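Long-range contacts in anti sigma factor FlgM (Aquifex aeolicus, PDB 1RP3), which binds the flagellar sigma factor sigma-28 as its anti-sigma factor, in a complex that contains the sigma factor in an inactive conformation: residues I5-L10 and S40-E45; G12-T17 and I33-T38. All coordinates share one frame; numbering follows the deposited sequence.

Contacts 1 and 2 join the same two elements, helix 5-14 and helix 31-46, and show how the chemistry of one antiparallel helix pair can change along its length. Their centres lie about 11 Å apart, and Ile42 of contact 1 packs on Leu14 of contact 2, so the apolar strip runs from one into the other. Each is partly buried. In contact 1 Leu7, Leu10 and Ile42 form the buried part, with charged side chains along one border. In contact 2 the buried part shrinks to Leu14 and Thr38, and beyond it the polar groups of Thr17 and Asp35 meet at one end of the pair.

Contact 1. Residues I5-L10 and S40-E45; sequences IELSRL and SKIAQE
Arg9 NH1 grips both carboxylate oxygens of Glu6, the two residues standing at the border where they touch Glu45 and Lys41 of the other helix. NH1 lies 2.7 Å from Glu6 OE2 in a salt bridge whose hydrogen bonds are weak, because the N-H points poorly at either oxygen. The first torsion of Glu6, with CG anti to the backbone N (chi1 179°), carries CG to the partner helix, 3.8 Å from Glu45 CD, and the bend at chi2 then swings the carboxylate to Arg9. The two glutamates cross at about a right angle, their carboxylate planes 71° apart. Lys41 NZ comes to the edge of the Arg9 guanidinium, 4.4 Å from NH2. The Glu6 carboxylate, paired with Arg9, lies near Lys41 without touching its NZ and probably balances part of the positive charge of both.

Behind this border the packing is apolar. Leu10 points at the other helix and touches it with three atoms: CB meets Ile42 CG1 at 3.6 Å, CD1 lies on Lys41 CB at 3.8 Å, and CD2 faces Lys41 CD, the lysine chain crossing the leucine at about a right angle. Were Leu10 replaced by an alanine, CG and both methyls would go, and the Lys41 chain would probably lose its apolar contact and be freer to turn. Leu7 reaches in from one turn earlier, its CD2 being 3.7 Å from Glu45 CB and a little farther from Ile42 CG2. Leu7 also packs on Leu19 of the sigma-28 chain, which ties this face to the complex.

The helix axes approach to 9.9 Å and run antiparallel. No hydrogen bond or salt bridge spans the two segments, which implies that their direct contact rests mainly on apolar packing, with the charged groups arranged along its border.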
loop_
_atom_site.group_PDB
_atom_site.type_symbol
_atom_site.label_atom_id
_atom_site.label_comp_id
_atom_site.label_asym_id
_atom_site.label_seq_id
_atom_site.Cartn_x
_atom_site.Cartn_y
_atom_site.Cartn_z
ATOM N N ILE B 5 -2.334 -28.112 -0.205
ATOM C CA ILE B 5 -3.383 -29.009 -0.680
ATOM C C ILE B 5 -4.725 -28.284 -0.693
ATOM O O ILE B 5 -5.492 -28.387 -1.654
ATOM C CB ILE B 5 -3.479 -30.283 0.207
ATOM C CG1 ILE B 5 -2.148 -31.047 0.163
ATOM C CG2 ILE B 5 -4.635 -31.182 -0.256
ATOM C CD1 ILE B 5 -2.124 -32.310 0.996
ATOM N N GLU B 6 -4.997 -27.546 0.379
ATOM C CA GLU B 6 -6.243 -26.802 0.496
ATOM C C GLU B 6 -6.309 -25.658 -0.519
ATOM O O GLU B 6 -7.340 -25.455 -1.169
ATOM C CB GLU B 6 -6.418 -26.286 1.931
ATOM C CG GLU B 6 -7.676 -25.455 2.204
ATOM C CD GLU B 6 -8.981 -26.206 1.965
ATOM O OE1 GLU B 6 -8.945 -27.410 1.632
ATOM O OE2 GLU B 6 -10.058 -25.580 2.106
ATOM N N LEU B 7 -5.205 -24.932 -0.673
ATOM C CA LEU B 7 -5.161 -23.822 -1.620
ATOM C C LEU B 7 -5.455 -24.310 -3.033
ATOM O O LEU B 7 -6.271 -23.716 -3.740
ATOM C CB LEU B 7 -3.803 -23.111 -1.573
ATOM C CG LEU B 7 -3.527 -22.268 -0.323
ATOM C CD1 LEU B 7 -2.143 -21.642 -0.374
ATOM C CD2 LEU B 7 -4.593 -21.199 -0.213
ATOM N N SER B 8 -4.820 -25.416 -3.418
ATOM C CA SER B 8 -5.004 -26.008 -4.743
ATOM C C SER B 8 -6.453 -26.410 -4.959
ATOM O O SER B 8 -6.988 -26.284 -6.052
ATOM C CB SER B 8 -4.091 -27.228 -4.907
ATOM O OG SER B 8 -4.279 -27.842 -6.168
ATOM N N ARG B 9 -7.098 -26.865 -3.894
ATOM C CA ARG B 9 -8.485 -27.286 -3.976
ATOM C C ARG B 9 -9.381 -26.070 -4.130
ATOM O O ARG B 9 -10.296 -26.063 -4.956
ATOM C CB ARG B 9 -8.882 -28.082 -2.726
ATOM C CG ARG B 9 -10.206 -28.841 -2.873
ATOM C CD ARG B 9 -10.888 -29.084 -1.525
ATOM N NE ARG B 9 -12.108 -28.286 -1.382
ATOM C CZ ARG B 9 -12.358 -27.466 -0.365
ATOM N NH1 ARG B 9 -11.471 -27.328 0.614
ATOM N NH2 ARG B 9 -13.491 -26.770 -0.334
ATOM N N LEU B 10 -9.087 -25.030 -3.355
ATOM C CA LEU B 10 -9.858 -23.795 -3.387
ATOM C C LEU B 10 -9.756 -23.112 -4.742
ATOM O O LEU B 10 -10.761 -22.656 -5.280
ATOM C CB LEU B 10 -9.429 -22.860 -2.250
ATOM C CG LEU B 10 -9.931 -23.311 -0.872
ATOM C CD1 LEU B 10 -9.265 -22.520 0.228
ATOM C CD2 LEU B 10 -11.441 -23.180 -0.806
ATOM N N SER B 40 -12.591 -15.780 0.321
ATOM C CA SER B 40 -12.400 -15.571 1.749
ATOM C C SER B 40 -11.619 -16.738 2.363
ATOM O O SER B 40 -10.708 -16.539 3.176
ATOM C CB SER B 40 -13.734 -15.419 2.467
ATOM O OG SER B 40 -13.495 -15.130 3.830
ATOM N N LYS B 41 -11.953 -17.953 1.941
ATOM C CA LYS B 41 -11.258 -19.121 2.457
ATOM C C LYS B 41 -9.800 -19.111 2.047
ATOM O O LYS B 41 -8.941 -19.490 2.837
ATOM C CB LYS B 41 -11.913 -20.413 1.991
ATOM C CG LYS B 41 -13.278 -20.692 2.601
ATOM C CD LYS B 41 -13.694 -22.105 2.237
ATOM C CE LYS B 41 -15.028 -22.486 2.820
ATOM N NZ LYS B 41 -15.366 -23.891 2.467
ATOM N N ILE B 42 -9.524 -18.716 0.801
ATOM C CA ILE B 42 -8.146 -18.633 0.323
ATOM C C ILE B 42 -7.388 -17.624 1.197
ATOM O O ILE B 42 -6.267 -17.899 1.628
ATOM C CB ILE B 42 -8.068 -18.223 -1.177
ATOM C CG1 ILE B 42 -8.657 -19.329 -2.053
ATOM C CG2 ILE B 42 -6.611 -17.922 -1.584
ATOM C CD1 ILE B 42 -8.655 -19.020 -3.531
ATOM N N ALA B 43 -8.028 -16.495 1.505
ATOM C CA ALA B 43 -7.420 -15.464 2.346
ATOM C C ALA B 43 -7.152 -15.982 3.762
ATOM O O ALA B 43 -6.109 -15.680 4.359
ATOM C CB ALA B 43 -8.313 -14.231 2.406
ATOM N N GLN B 44 -8.099 -16.761 4.290
ATOM C CA GLN B 44 -7.979 -17.331 5.629
ATOM C C GLN B 44 -6.774 -18.261 5.707
ATOM O O GLN B 44 -6.044 -18.244 6.698
ATOM C CB GLN B 44 -9.252 -18.081 6.013
ATOM C CG GLN B 44 -10.459 -17.187 6.200
ATOM C CD GLN B 44 -11.754 -17.976 6.378
ATOM O OE1 GLN B 44 -11.800 -18.962 7.120
ATOM N NE2 GLN B 44 -12.817 -17.535 5.705
ATOM N N GLU B 45 -6.529 -19.025 4.642
ATOM C CA GLU B 45 -5.387 -19.943 4.608
ATOM C C GLU B 45 -4.051 -19.215 4.555
ATOM O O GLU B 45 -3.074 -19.638 5.180
ATOM C CB GLU B 45 -5.478 -20.897 3.411
ATOM C CG GLU B 45 -6.591 -21.924 3.513
ATOM C CD GLU B 45 -6.456 -22.837 4.729
ATOM O OE1 GLU B 45 -5.353 -23.402 4.948
ATOM O OE2 GLU B 45 -7.464 -22.979 5.462
#

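Contact 2. Residues G12-T17 and I33-T38; sequences GLLLET and IEDKVT
This is helix-to-helix packing at one end of an antiparallel helix pair, where Leu14 of helix 5-14 and Thr17, three residues on, pack against Asp35 and Thr38 of helix 31-46. Leu14 carries the apolar share. Its CD1 sits 3.8 Å from Thr38 CG2 and also touches Asp35 OD1, the leucine side chain crossing the aspartate at a slant. The same leucine packs on Ile54 of the sigma-28 chain, so the pair and the bound sigma factor share one buried side chain.

A type I beta turn from Leu14 to Thr17 brings Thr17 round to the second helix. There Thr17 OG1 faces the Asp35 carboxylate, 3.2 Å from each of Asp35 OD1 and OD2, and lies at the same time 2.9 Å from Leu14 O. The single hydroxyl thus stands between the turn and the facing helix. With OG1 set between the backbone N and carbonyl carbon (chi1 57°), Thr17 CG2 is left to approach Glu34 OE1 at the exposed margin.

Thr38 is fixed from within its own helix. Its hydroxyl is spent on the backbone, which leaves CG2 turned to Leu14: Thr38 OG1 donates to Glu34 O over 3.1 Å, from a position 49° out of the carbonyl plane, and the same oxygen also accepts from Thr38 N.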
loop_
_atom_site.group_PDB
_atom_site.type_symbol
_atom_site.label_atom_id
_atom_site.label_comp_id
_atom_site.label_asym_id
_atom_site.label_seq_id
_atom_site.Cartn_x
_atom_site.Cartn_y
_atom_site.Cartn_z
ATOM N N GLY B 12 -9.234 -24.578 -7.479
ATOM C CA GLY B 12 -10.015 -25.429 -8.361
ATOM C C GLY B 12 -11.486 -25.048 -8.395
ATOM O O GLY B 12 -12.101 -25.059 -9.463
ATOM N N LEU B 13 -12.046 -24.691 -7.234
ATOM C CA LEU B 13 -13.460 -24.291 -7.142
ATOM C C LEU B 13 -13.661 -22.958 -7.841
ATOM O O LEU B 13 -14.657 -22.744 -8.529
ATOM C CB LEU B 13 -13.910 -24.154 -5.678
ATOM C CG LEU B 13 -13.868 -25.399 -4.798
ATOM C CD1 LEU B 13 -14.588 -25.097 -3.497
ATOM C CD2 LEU B 13 -14.544 -26.565 -5.506
ATOM N N LEU B 14 -12.680 -22.082 -7.672
ATOM C CA LEU B 14 -12.694 -20.751 -8.252
ATOM C C LEU B 14 -12.657 -20.803 -9.775
ATOM O O LEU B 14 -13.495 -20.187 -10.440
ATOM C CB LEU B 14 -11.482 -19.981 -7.736
ATOM C CG LEU B 14 -11.622 -18.504 -7.427
ATOM C CD1 LEU B 14 -12.834 -18.260 -6.549
ATOM C CD2 LEU B 14 -10.344 -18.043 -6.751
ATOM N N LEU B 15 -11.687 -21.543 -10.315
ATOM C CA LEU B 15 -11.502 -21.685 -11.757
ATOM C C LEU B 15 -12.538 -22.561 -12.454
ATOM O O LEU B 15 -12.508 -22.690 -13.683
ATOM C CB LEU B 15 -10.087 -22.186 -12.076
ATOM C CG LEU B 15 -8.960 -21.144 -12.113
ATOM C CD1 LEU B 15 -8.914 -20.342 -10.829
ATOM C CD2 LEU B 15 -7.631 -21.828 -12.356
ATOM N N GLU B 16 -13.419 -23.195 -11.681
ATOM C CA GLU B 16 -14.481 -24.018 -12.259
ATOM C C GLU B 16 -15.738 -23.186 -12.574
ATOM O O GLU B 16 -16.646 -23.667 -13.253
ATOM C CB GLU B 16 -14.827 -25.142 -11.320
ATOM N N THR B 17 -15.790 -21.954 -12.060
ATOM C CA THR B 17 -16.916 -21.042 -12.296
ATOM C C THR B 17 -16.472 -19.957 -13.277
ATOM O O THR B 17 -17.256 -19.109 -13.683
ATOM C CB THR B 17 -17.409 -20.351 -10.991
ATOM O OG1 THR B 17 -16.326 -19.639 -10.381
ATOM C CG2 THR B 17 -17.964 -21.371 -9.999
ATOM N N ILE B 33 -21.424 -14.935 -5.652
ATOM C CA ILE B 33 -21.773 -15.386 -4.304
ATOM C C ILE B 33 -20.825 -16.453 -3.800
ATOM O O ILE B 33 -20.211 -16.293 -2.743
ATOM C CB ILE B 33 -23.210 -15.954 -4.219
ATOM C CG1 ILE B 33 -23.906 -15.867 -5.580
ATOM C CG2 ILE B 33 -23.993 -15.224 -3.130
ATOM C CD1 ILE B 33 -25.362 -16.266 -5.552
ATOM N N GLU B 34 -20.733 -17.550 -4.547
ATOM C CA GLU B 34 -19.853 -18.655 -4.195
ATOM C C GLU B 34 -18.393 -18.228 -4.113
ATOM O O GLU B 34 -17.681 -18.589 -3.175
ATOM C CB GLU B 34 -19.971 -19.774 -5.224
ATOM C CG GLU B 34 -21.000 -20.836 -4.906
ATOM C CD GLU B 34 -20.850 -22.079 -5.783
ATOM O OE1 GLU B 34 -19.835 -22.202 -6.506
ATOM O OE2 GLU B 34 -21.751 -22.942 -5.742
ATOM N N ASP B 35 -17.955 -17.452 -5.100
ATOM C CA ASP B 35 -16.578 -16.991 -5.164
ATOM C C ASP B 35 -16.174 -16.107 -3.995
ATOM O O ASP B 35 -15.043 -16.198 -3.510
ATOM C CB ASP B 35 -16.311 -16.313 -6.507
ATOM C CG ASP B 35 -16.412 -17.280 -7.680
ATOM O OD1 ASP B 35 -16.543 -18.504 -7.447
ATOM O OD2 ASP B 35 -16.355 -16.816 -8.841
ATOM N N LYS B 36 -17.108 -15.294 -3.510
ATOM C CA LYS B 36 -16.823 -14.433 -2.371
ATOM C C LYS B 36 -16.393 -15.312 -1.195
ATOM O O LYS B 36 -15.412 -15.009 -0.524
ATOM C CB LYS B 36 -18.032 -13.611 -2.002
ATOM N N VAL B 37 -17.077 -16.436 -0.993
ATOM C CA VAL B 37 -16.723 -17.347 0.092
ATOM C C VAL B 37 -15.412 -18.073 -0.182
ATOM O O VAL B 37 -14.565 -18.205 0.701
ATOM C CB VAL B 37 -17.864 -18.371 0.366
ATOM C CG1 VAL B 37 -17.376 -19.541 1.228
ATOM C CG2 VAL B 37 -19.001 -17.677 1.067
ATOM N N THR B 38 -15.258 -18.572 -1.396
ATOM C CA THR B 38 -14.037 -19.276 -1.765
ATOM C C THR B 38 -12.830 -18.343 -1.604
ATOM O O THR B 38 -11.812 -18.738 -1.037
ATOM C CB THR B 38 -14.129 -19.783 -3.205
ATOM O OG1 THR B 38 -15.285 -20.611 -3.337
ATOM C CG2 THR B 38 -12.910 -20.580 -3.577
#